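PDB 2GEF: protease VP4 from Blotched snakehead virus, which cleaves peptide bonds as a serine protease with a serine/lysine catalytic dyad and probably processes the birnavirus structural polyprotein from which it derives. Local coordinates for residues A[70-75]-A[97-102]; A[48-53]-A[139-144]; A[74-79]-A[104-109]. All blocks are in the same frame, centred on the assembly; numbering follows the deposited sequence.

Interaction 1 (A[70-75]-A[97-102]); sequences TGDDHK and NVKTRT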
loop_
_atom_site.group_PDB
_atom_site.type_symbol
_atom_site.label_atom_id
_atom_site.label_comp_id
_atom_site.label_asym_id
_atom_site.label_seq_id
_atom_site.Cartn_x
_atom_site.Cartn_y
_atom_site.Cartn_z
ATOM N N THR A 70 6.871 -12.990 -4.809
ATOM C CA THR A 70 6.493 -13.242 -3.423
ATOM C C THR A 70 7.297 -14.430 -2.890
ATOM O O THR A 70 8.146 -14.965 -3.544
ATOM C CB THR A 70 5.003 -13.571 -3.299
ATOM O OG1 THR A 70 4.849 -14.881 -3.852
ATOM C CG2 THR A 70 4.154 -12.595 -4.113
ATOM N N GLY A 71 7.165 -14.686 -1.626
ATOM C CA GLY A 71 8.047 -15.704 -0.978
ATOM C C GLY A 71 7.677 -17.139 -1.348
ATOM O O GLY A 71 8.471 -18.038 -1.103
ATOM N N ASP A 72 6.479 -17.356 -1.924
ATOM C CA ASP A 72 6.127 -18.598 -2.578
ATOM C C ASP A 72 6.066 -18.415 -4.128
ATOM O O ASP A 72 5.305 -19.130 -4.753
ATOM C CB ASP A 72 4.744 -19.119 -2.055
ATOM C CG ASP A 72 3.621 -18.058 -2.034
ATOM O OD1 ASP A 72 3.849 -16.841 -2.274
ATOM O OD2 ASP A 72 2.461 -18.401 -1.748
ATOM N N ASP A 73 6.766 -17.455 -4.741
ATOM C CA ASP A 73 6.974 -17.469 -6.175
ATOM C C ASP A 73 5.834 -17.009 -7.047
ATOM O O ASP A 73 5.783 -17.362 -8.231
ATOM C CB ASP A 73 7.430 -18.823 -6.705
ATOM C CG ASP A 73 8.953 -19.050 -6.503
ATOM O OD1 ASP A 73 9.706 -18.100 -6.756
ATOM O OD2 ASP A 73 9.376 -20.170 -6.090
ATOM N N HIS A 74 4.912 -16.270 -6.450
ATOM C CA HIS A 74 3.847 -15.581 -7.150
ATOM C C HIS A 74 4.309 -14.251 -7.658
ATOM O O HIS A 74 5.351 -13.761 -7.237
ATOM C CB HIS A 74 2.661 -15.462 -6.224
ATOM C CG HIS A 74 1.964 -16.735 -6.121
ATOM N ND1 HIS A 74 1.111 -17.186 -7.097
ATOM C CD2 HIS A 74 2.099 -17.751 -5.235
ATOM C CE1 HIS A 74 0.715 -18.409 -6.789
ATOM N NE2 HIS A 74 1.302 -18.773 -5.666
ATOM N N LYS A 75 3.517 -13.668 -8.536
ATOM C CA LYS A 75 3.820 -12.268 -8.999
ATOM C C LYS A 75 2.982 -11.166 -8.408
ATOM O O LYS A 75 1.744 -11.290 -8.162
ATOM C CB LYS A 75 3.755 -12.199 -10.558
ATOM C CG LYS A 75 4.555 -13.385 -11.089
ATOM C CD LYS A 75 4.124 -13.801 -12.432
ATOM C CE LYS A 75 4.802 -15.096 -12.888
ATOM N NZ LYS A 75 6.006 -14.814 -13.677
ATOM N N ASN A 97 9.504 -11.509 1.362
ATOM C CA ASN A 97 9.262 -12.442 2.460
ATOM C C ASN A 97 7.830 -13.197 2.504
ATOM O O ASN A 97 7.721 -14.456 2.529
ATOM C CB ASN A 97 9.566 -11.812 3.804
ATOM C CG ASN A 97 9.698 -12.879 4.905
ATOM O OD1 ASN A 97 8.683 -13.446 5.403
ATOM N ND2 ASN A 97 10.905 -13.268 5.167
ATOM N N VAL A 98 6.807 -12.363 2.385
ATOM C CA VAL A 98 5.418 -12.698 2.254
ATOM C C VAL A 98 5.036 -13.808 1.222
ATOM O O VAL A 98 5.416 -13.812 0.065
ATOM C CB VAL A 98 4.607 -11.354 1.994
ATOM C CG1 VAL A 98 4.854 -10.868 0.643
ATOM C CG2 VAL A 98 3.095 -11.518 2.409
ATOM N N LYS A 99 4.125 -14.652 1.662
ATOM C CA LYS A 99 3.749 -15.787 0.893
ATOM C C LYS A 99 2.241 -15.481 0.736
ATOM O O LYS A 99 1.539 -15.207 1.678
ATOM C CB LYS A 99 4.045 -17.096 1.715
ATOM C CG LYS A 99 5.440 -17.724 1.435
ATOM C CD LYS A 99 5.678 -18.801 2.512
ATOM C CE LYS A 99 7.184 -19.341 2.713
ATOM N NZ LYS A 99 8.155 -18.472 3.466
ATOM N N THR A 100 1.787 -15.417 -0.470
ATOM C CA THR A 100 0.454 -14.962 -0.753
ATOM C C THR A 100 -0.455 -16.045 -1.340
ATOM O O THR A 100 -1.608 -15.796 -1.331
ATOM C CB THR A 100 0.471 -13.850 -1.685
ATOM O OG1 THR A 100 1.113 -14.285 -2.874
ATOM C CG2 THR A 100 1.200 -12.503 -0.965
ATOM N N ARG A 101 0.067 -17.211 -1.836
ATOM C CA ARG A 101 -0.726 -18.185 -2.667
ATOM C C ARG A 101 -1.581 -17.550 -3.881
ATOM O O ARG A 101 -2.462 -18.163 -4.485
ATOM C CB ARG A 101 -1.555 -19.188 -1.809
ATOM C CG ARG A 101 -1.916 -18.762 -0.361
ATOM C CD ARG A 101 -2.799 -19.751 0.456
ATOM N NE ARG A 101 -3.656 -18.894 1.326
ATOM C CZ ARG A 101 -4.568 -18.046 0.835
ATOM N NH1 ARG A 101 -4.729 -17.994 -0.491
ATOM N NH2 ARG A 101 -5.243 -17.222 1.616
ATOM N N THR A 102 -1.210 -16.353 -4.331
ATOM C CA THR A 102 -1.884 -15.754 -5.464
ATOM C C THR A 102 -0.975 -14.658 -6.065
ATOM O O THR A 102 -0.143 -14.032 -5.379
ATOM C CB THR A 102 -3.282 -15.186 -5.020
ATOM O OG1 THR A 102 -3.887 -14.518 -6.140
ATOM C CG2 THR A 102 -3.126 -14.099 -3.775
#

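Interaction 2 (A[48-53]-A[139-144]); sequences YIAVRG and IALALA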
loop_
_atom_site.group_PDB
_atom_site.type_symbol
_atom_site.label_atom_id
_atom_site.label_comp_id
_atom_site.label_asym_id
_atom_site.label_seq_id
_atom_site.Cartn_x
_atom_site.Cartn_y
_atom_site.Cartn_z
ATOM N N TYR A 48 -1.743 3.327 -2.998
ATOM C CA TYR A 48 -1.937 2.287 -4.007
ATOM C C TYR A 48 -2.775 1.227 -3.332
ATOM O O TYR A 48 -2.780 1.128 -2.096
ATOM C CB TYR A 48 -0.606 1.628 -4.446
ATOM C CG TYR A 48 0.289 2.385 -5.439
ATOM C CD1 TYR A 48 0.618 3.735 -5.278
ATOM C CD2 TYR A 48 0.822 1.734 -6.496
ATOM C CE1 TYR A 48 1.450 4.404 -6.193
ATOM C CE2 TYR A 48 1.620 2.392 -7.416
ATOM C CZ TYR A 48 1.934 3.699 -7.289
ATOM O OH TYR A 48 2.813 4.243 -8.325
ATOM N N ILE A 49 -3.420 0.435 -4.135
ATOM C CA ILE A 49 -4.276 -0.637 -3.667
ATOM C C ILE A 49 -3.695 -1.868 -4.203
ATOM O O ILE A 49 -3.350 -1.816 -5.328
ATOM C CB ILE A 49 -5.751 -0.564 -4.072
ATOM C CG1 ILE A 49 -6.510 -1.534 -3.136
ATOM C CG2 ILE A 49 -6.011 -0.777 -5.649
ATOM C CD1 ILE A 49 -7.921 -1.507 -3.271
ATOM N N ALA A 50 -3.386 -2.846 -3.342
ATOM C CA ALA A 50 -2.991 -4.187 -3.817
ATOM C C ALA A 50 -4.310 -4.998 -3.950
ATOM O O ALA A 50 -5.146 -5.034 -2.957
ATOM C CB ALA A 50 -2.194 -4.854 -2.802
ATOM N N VAL A 51 -4.478 -5.642 -5.108
ATOM C CA VAL A 51 -5.706 -6.572 -5.336
ATOM C C VAL A 51 -5.188 -7.871 -5.805
ATOM O O VAL A 51 -4.261 -7.936 -6.621
ATOM C CB VAL A 51 -6.745 -5.938 -6.345
ATOM C CG1 VAL A 51 -8.188 -6.700 -6.216
ATOM C CG2 VAL A 51 -6.994 -4.535 -5.879
ATOM N N ARG A 52 -5.729 -8.932 -5.264
ATOM C CA ARG A 52 -5.410 -10.294 -5.829
ATOM C C ARG A 52 -5.936 -10.569 -7.249
ATOM O O ARG A 52 -7.012 -10.152 -7.654
ATOM C CB ARG A 52 -5.681 -11.419 -4.806
ATOM C CG ARG A 52 -7.158 -11.499 -4.214
ATOM C CD ARG A 52 -7.496 -12.870 -3.589
ATOM N NE ARG A 52 -8.917 -12.966 -3.153
ATOM C CZ ARG A 52 -9.385 -12.489 -2.011
ATOM N NH1 ARG A 52 -10.640 -12.709 -1.761
ATOM N NH2 ARG A 52 -8.658 -11.718 -1.159
ATOM N N GLY A 53 -5.085 -11.250 -7.993
ATOM C CA GLY A 53 -5.299 -11.732 -9.406
ATOM C C GLY A 53 -4.574 -10.698 -10.268
ATOM O O GLY A 53 -3.914 -9.793 -9.764
ATOM N N ILE A 139 2.335 -5.997 4.386
ATOM C CA ILE A 139 1.139 -6.136 5.101
ATOM C C ILE A 139 -0.088 -6.042 4.166
ATOM O O ILE A 139 -0.919 -6.912 4.235
ATOM C CB ILE A 139 1.017 -5.132 6.078
ATOM C CG1 ILE A 139 2.134 -5.303 7.222
ATOM C CG2 ILE A 139 -0.346 -5.262 6.764
ATOM C CD1 ILE A 139 1.919 -4.141 8.318
ATOM N N ALA A 140 -0.187 -4.996 3.300
ATOM C CA ALA A 140 -1.257 -4.905 2.261
ATOM C C ALA A 140 -1.381 -6.171 1.351
ATOM O O ALA A 140 -2.451 -6.750 1.047
ATOM C CB ALA A 140 -0.947 -3.595 1.383
ATOM N N LEU A 141 -0.263 -6.564 0.790
ATOM C CA LEU A 141 -0.242 -7.911 0.098
ATOM C C LEU A 141 -0.932 -9.035 0.720
ATOM O O LEU A 141 -1.721 -9.734 0.107
ATOM C CB LEU A 141 1.222 -8.361 -0.141
ATOM C CG LEU A 141 1.915 -7.347 -1.065
ATOM C CD1 LEU A 141 3.387 -7.680 -1.544
ATOM C CD2 LEU A 141 1.047 -6.785 -2.144
ATOM N N ALA A 142 -0.486 -9.322 1.905
ATOM C CA ALA A 142 -1.117 -10.280 2.849
ATOM C C ALA A 142 -2.608 -10.142 3.055
ATOM O O ALA A 142 -3.355 -11.088 2.957
ATOM C CB ALA A 142 -0.492 -10.187 4.230
ATOM N N LEU A 143 -3.006 -9.005 3.566
ATOM C CA LEU A 143 -4.466 -8.807 3.788
ATOM C C LEU A 143 -5.183 -8.983 2.405
ATOM O O LEU A 143 -6.279 -9.585 2.345
ATOM C CB LEU A 143 -4.676 -7.405 4.387
ATOM C CG LEU A 143 -3.866 -7.389 5.690
ATOM C CD1 LEU A 143 -4.186 -6.099 6.392
ATOM C CD2 LEU A 143 -4.508 -8.328 6.555
ATOM N N ALA A 144 -4.582 -8.488 1.298
ATOM C CA ALA A 144 -5.319 -8.442 0.017
ATOM C C ALA A 144 -5.399 -9.831 -0.523
ATOM O O ALA A 144 -6.316 -10.158 -1.194
ATOM C CB ALA A 144 -4.721 -7.485 -1.012
#

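Interaction 3 (A[74-79]-A[104-109]); sequences HKVWGA and LTILPV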
loop_
_atom_site.group_PDB
_atom_site.type_symbol
_atom_site.label_atom_id
_atom_site.label_comp_id
_atom_site.label_asym_id
_atom_site.label_seq_id
_atom_site.Cartn_x
_atom_site.Cartn_y
_atom_site.Cartn_z
ATOM N N HIS A 74 4.912 -16.270 -6.450
ATOM C CA HIS A 74 3.847 -15.581 -7.150
ATOM C C HIS A 74 4.309 -14.251 -7.658
ATOM O O HIS A 74 5.351 -13.761 -7.237
ATOM C CB HIS A 74 2.661 -15.462 -6.224
ATOM C CG HIS A 74 1.964 -16.735 -6.121
ATOM N ND1 HIS A 74 1.111 -17.186 -7.097
ATOM C CD2 HIS A 74 2.099 -17.751 -5.235
ATOM C CE1 HIS A 74 0.715 -18.409 -6.789
ATOM N NE2 HIS A 74 1.302 -18.773 -5.666
ATOM N N LYS A 75 3.517 -13.668 -8.536
ATOM C CA LYS A 75 3.820 -12.268 -8.999
ATOM C C LYS A 75 2.982 -11.166 -8.408
ATOM O O LYS A 75 1.744 -11.290 -8.162
ATOM C CB LYS A 75 3.755 -12.199 -10.558
ATOM C CG LYS A 75 4.555 -13.385 -11.089
ATOM C CD LYS A 75 4.124 -13.801 -12.432
ATOM C CE LYS A 75 4.802 -15.096 -12.888
ATOM N NZ LYS A 75 6.006 -14.814 -13.677
ATOM N N VAL A 76 3.695 -10.068 -8.146
ATOM C CA VAL A 76 3.027 -8.886 -7.776
ATOM C C VAL A 76 3.329 -8.010 -8.919
ATOM O O VAL A 76 4.403 -7.395 -8.895
ATOM C CB VAL A 76 3.577 -8.179 -6.499
ATOM C CG1 VAL A 76 2.608 -6.926 -6.098
ATOM C CG2 VAL A 76 3.810 -9.192 -5.329
ATOM N N TRP A 77 2.414 -7.918 -9.892
ATOM C CA TRP A 77 2.482 -6.921 -10.969
ATOM C C TRP A 77 2.520 -5.415 -10.490
ATOM O O TRP A 77 1.633 -4.984 -9.765
ATOM C CB TRP A 77 1.262 -7.099 -11.886
ATOM C CG TRP A 77 1.073 -8.498 -12.283
ATOM C CD1 TRP A 77 0.058 -9.395 -11.895
ATOM C CD2 TRP A 77 1.859 -9.163 -13.219
ATOM N NE1 TRP A 77 0.203 -10.611 -12.578
ATOM C CE2 TRP A 77 1.310 -10.496 -13.386
ATOM C CE3 TRP A 77 2.970 -8.781 -13.965
ATOM C CZ2 TRP A 77 1.887 -11.432 -14.210
ATOM C CZ3 TRP A 77 3.548 -9.757 -14.839
ATOM C CH2 TRP A 77 2.999 -11.041 -14.955
ATOM N N GLY A 78 3.521 -4.648 -10.954
ATOM C CA GLY A 78 3.647 -3.226 -10.615
ATOM C C GLY A 78 4.686 -2.891 -9.607
ATOM O O GLY A 78 4.936 -1.728 -9.281
ATOM N N ALA A 79 5.325 -3.945 -9.102
ATOM C CA ALA A 79 6.284 -3.822 -7.992
ATOM C C ALA A 79 7.640 -4.249 -8.499
ATOM O O ALA A 79 7.684 -4.916 -9.483
ATOM C CB ALA A 79 5.791 -4.663 -6.759
ATOM N N LEU A 104 -0.747 -10.798 -7.465
ATOM C CA LEU A 104 -1.516 -9.624 -7.049
ATOM C C LEU A 104 -1.049 -8.585 -8.022
ATOM O O LEU A 104 -0.025 -8.803 -8.686
ATOM C CB LEU A 104 -1.185 -9.160 -5.609
ATOM C CG LEU A 104 -1.640 -9.983 -4.340
ATOM C CD1 LEU A 104 -0.436 -10.705 -3.692
ATOM C CD2 LEU A 104 -2.293 -9.013 -3.252
ATOM N N THR A 105 -1.834 -7.513 -8.147
ATOM C CA THR A 105 -1.474 -6.374 -8.903
ATOM C C THR A 105 -1.638 -5.197 -8.006
ATOM O O THR A 105 -2.610 -5.176 -7.217
ATOM C CB THR A 105 -2.541 -6.262 -10.038
ATOM O OG1 THR A 105 -2.487 -7.458 -10.792
ATOM C CG2 THR A 105 -2.132 -5.230 -11.002
ATOM N N ILE A 106 -0.751 -4.205 -8.049
ATOM C CA ILE A 106 -0.952 -2.975 -7.252
ATOM C C ILE A 106 -1.170 -1.792 -8.232
ATOM O O ILE A 106 -0.718 -1.810 -9.385
ATOM C CB ILE A 106 0.268 -2.731 -6.300
ATOM C CG1 ILE A 106 1.518 -2.609 -7.148
ATOM C CG2 ILE A 106 0.430 -3.912 -5.376
ATOM C CD1 ILE A 106 2.810 -2.044 -6.558
ATOM N N LEU A 107 -1.968 -0.844 -7.818
ATOM C CA LEU A 107 -2.462 0.239 -8.678
ATOM C C LEU A 107 -2.478 1.553 -7.919
ATOM O O LEU A 107 -2.953 1.593 -6.734
ATOM C CB LEU A 107 -3.916 -0.017 -9.197
ATOM C CG LEU A 107 -4.098 -1.380 -9.955
ATOM C CD1 LEU A 107 -5.580 -1.813 -9.962
ATOM C CD2 LEU A 107 -3.561 -1.280 -11.299
ATOM N N PRO A 108 -2.022 2.639 -8.560
ATOM C CA PRO A 108 -2.136 3.912 -7.785
ATOM C C PRO A 108 -3.588 4.257 -7.656
ATOM O O PRO A 108 -4.325 3.965 -8.523
ATOM C CB PRO A 108 -1.312 4.951 -8.613
ATOM C CG PRO A 108 -0.847 4.152 -9.888
ATOM C CD PRO A 108 -1.466 2.798 -9.910
ATOM N N VAL A 109 -4.038 4.834 -6.545
ATOM C CA VAL A 109 -5.438 5.277 -6.423
ATOM C C VAL A 109 -5.572 6.761 -5.846
ATOM O O VAL A 109 -4.898 7.094 -4.817
ATOM C CB VAL A 109 -6.188 4.296 -5.562
ATOM C CG1 VAL A 109 -5.907 2.840 -6.005
ATOM C CG2 VAL A 109 -5.776 4.425 -4.135
#

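Interaction 1 (A[70-75]-A[97-102])
Asp72 spreads its carboxylate over two successive amides of the 97-102 loop. Arg101 N donates to OD2 of Asp72 at 2.7 Å, on the syn lone pair, and Thr100 N reaches OD1 of Asp72 at 3.1 Å, again from the syn side but 31° out of the carboxylate plane. OD1 accepts a second hydrogen bond, from Thr70 OG1, 2.7 Å from Asp72 OD1, which arrives from the opposite face, so this oxygen has two donors and the rotation of the carboxylate is fixed. With CG lying between backbone N and carbonyl carbon (chi1 48°), Asp72 can bring its oxygens to those amides. Beside it, Gly71 N bonds Val98 O at 2.6 Å, while CG of Lys99 packs on the Gly71-Asp72 peptide. The His74 ring lies with one face against the Arg101-Thr102 peptide, Thr102 N sitting 3.5 Å above its centre. Second-shell bonds set these groups: His74 N donates to Thr70 OG1 at 2.9 Å, Thr100 OG1 donates a hydrogen bond to Thr102 O, and Asp103 OD1 accepts from His74 ND1. Within 70-75 a type I beta turn from Thr70 to Asp73 connects antiparallel strands 67-69 and 75-77 into a beta hairpin, whose aspartate ties it to the neighbouring loop.

Interaction 2 (A[48-53]-A[139-144])
Ala144 O, near the C-terminal end of helix 138-146, accepts a hydrogen bond from Arg52 NH2 at 2.8 Å. This is a strand-to-helix packing contact: near its C-terminal end, strand 43-52 presents the Ala50 face of the mixed sheet to the helix that follows the nucleophile Ser136, the side chain of Ala140 being about 8 Å from that of the serine. The carbonyl oxygen lies close to the guanidinium plane, at its edge, whereas the nitrogen stands above the carbonyl plane, 36° out of it. Arg52 starts with CG between backbone N and carbonyl carbon (chi1 57°) and then runs extended to NE, passing Ala144 O closely enough for CG to lie 3.4 Å from it. NH2 also donates to Leu147 O, so one nitrogen serves two carbonyls at the helix end, where the helix dipole would be expected to suit a positive charge. Toward Ala50 the contact becomes apolar and is built mainly from small groups. The segment axes come within 7.6 Å at an angle of 37°, a short spacing consistent with alanines on both sides. Ala50 points at the helix, and Ala140 and Ala144 point back at the strand; Leu141 starts away from the strand but bends its CD2 back to it. Thus the Ala50 methyl CB sits 3.8 Å from Leu141 CD2 and 4.1 Å from Ala144 CB, and Ala144 CB in turn rests 3.2 Å from Ala50 O.

Interaction 3 (A[74-79]-A[104-109])
Trp77 and Thr105 are paired on one face of the sheet, and their side chains run at a slant to each other. The indole presents its edge to the threonine: CD1 of Trp77 lies 3.4 Å from Thr105 OG1, which is near the ring plane. That hydroxyl is engaged elsewhere, with Gly53 O and His55 N, and one indole face has Lys75 CB over its rim. On the other face of the sheet Val76 and Leu104 lie side by side, and Val76 CG1, anti to the backbone N (chi1 -174°), reaches over to Ile106 CG2 at 3.8 Å. This alternation belongs to a parallel strand pair, 75-77 with 104-109, in the mixed sheet that also holds strand 43-52. Leu104 N donates to Lys75 O at 2.6 Å, Trp77 N to Leu104 O at 2.9 Å, and Ile106 N to Trp77 O at 3.0 Å, so Trp77 bonds to both neighbours of Thr105, and Leu104 to both neighbours of Val76, while the 23° angle between the axes records the twist. Beyond Trp77 a type II turn from Val76 to Ala79 turns the chain away from strand 104-109. Ile106 CG1 sits between backbone N and carbonyl carbon (chi1 59°), which directs CD1 against this turn, 3.5 Å from Gly78 O and 4.0 Å from Ala79 CB.

Overall arrangement
The centres of interactions 2 and 3 are about 8 Å apart, and that of interaction 1 is about 12 Å from each. Along the chain, strand 43-52 comes first, then the hairpin of strands 67-69 and 75-77, then the 97-102 loop leading into strand 104-109, and last helix 138-146. Interaction 3 continues from interaction 1, sharing His74 and Lys75. Strands 43-52 and 104-109 are antiparallel neighbours in one mixed sheet, with probable backbone bonds between Val51 N and Thr105 O and between Ile49 N and Leu107 O. Val98 and Thr100 touch Leu141, so both the sheet and the 97-102 loop pack on the helix that follows the nucleophile Ser136.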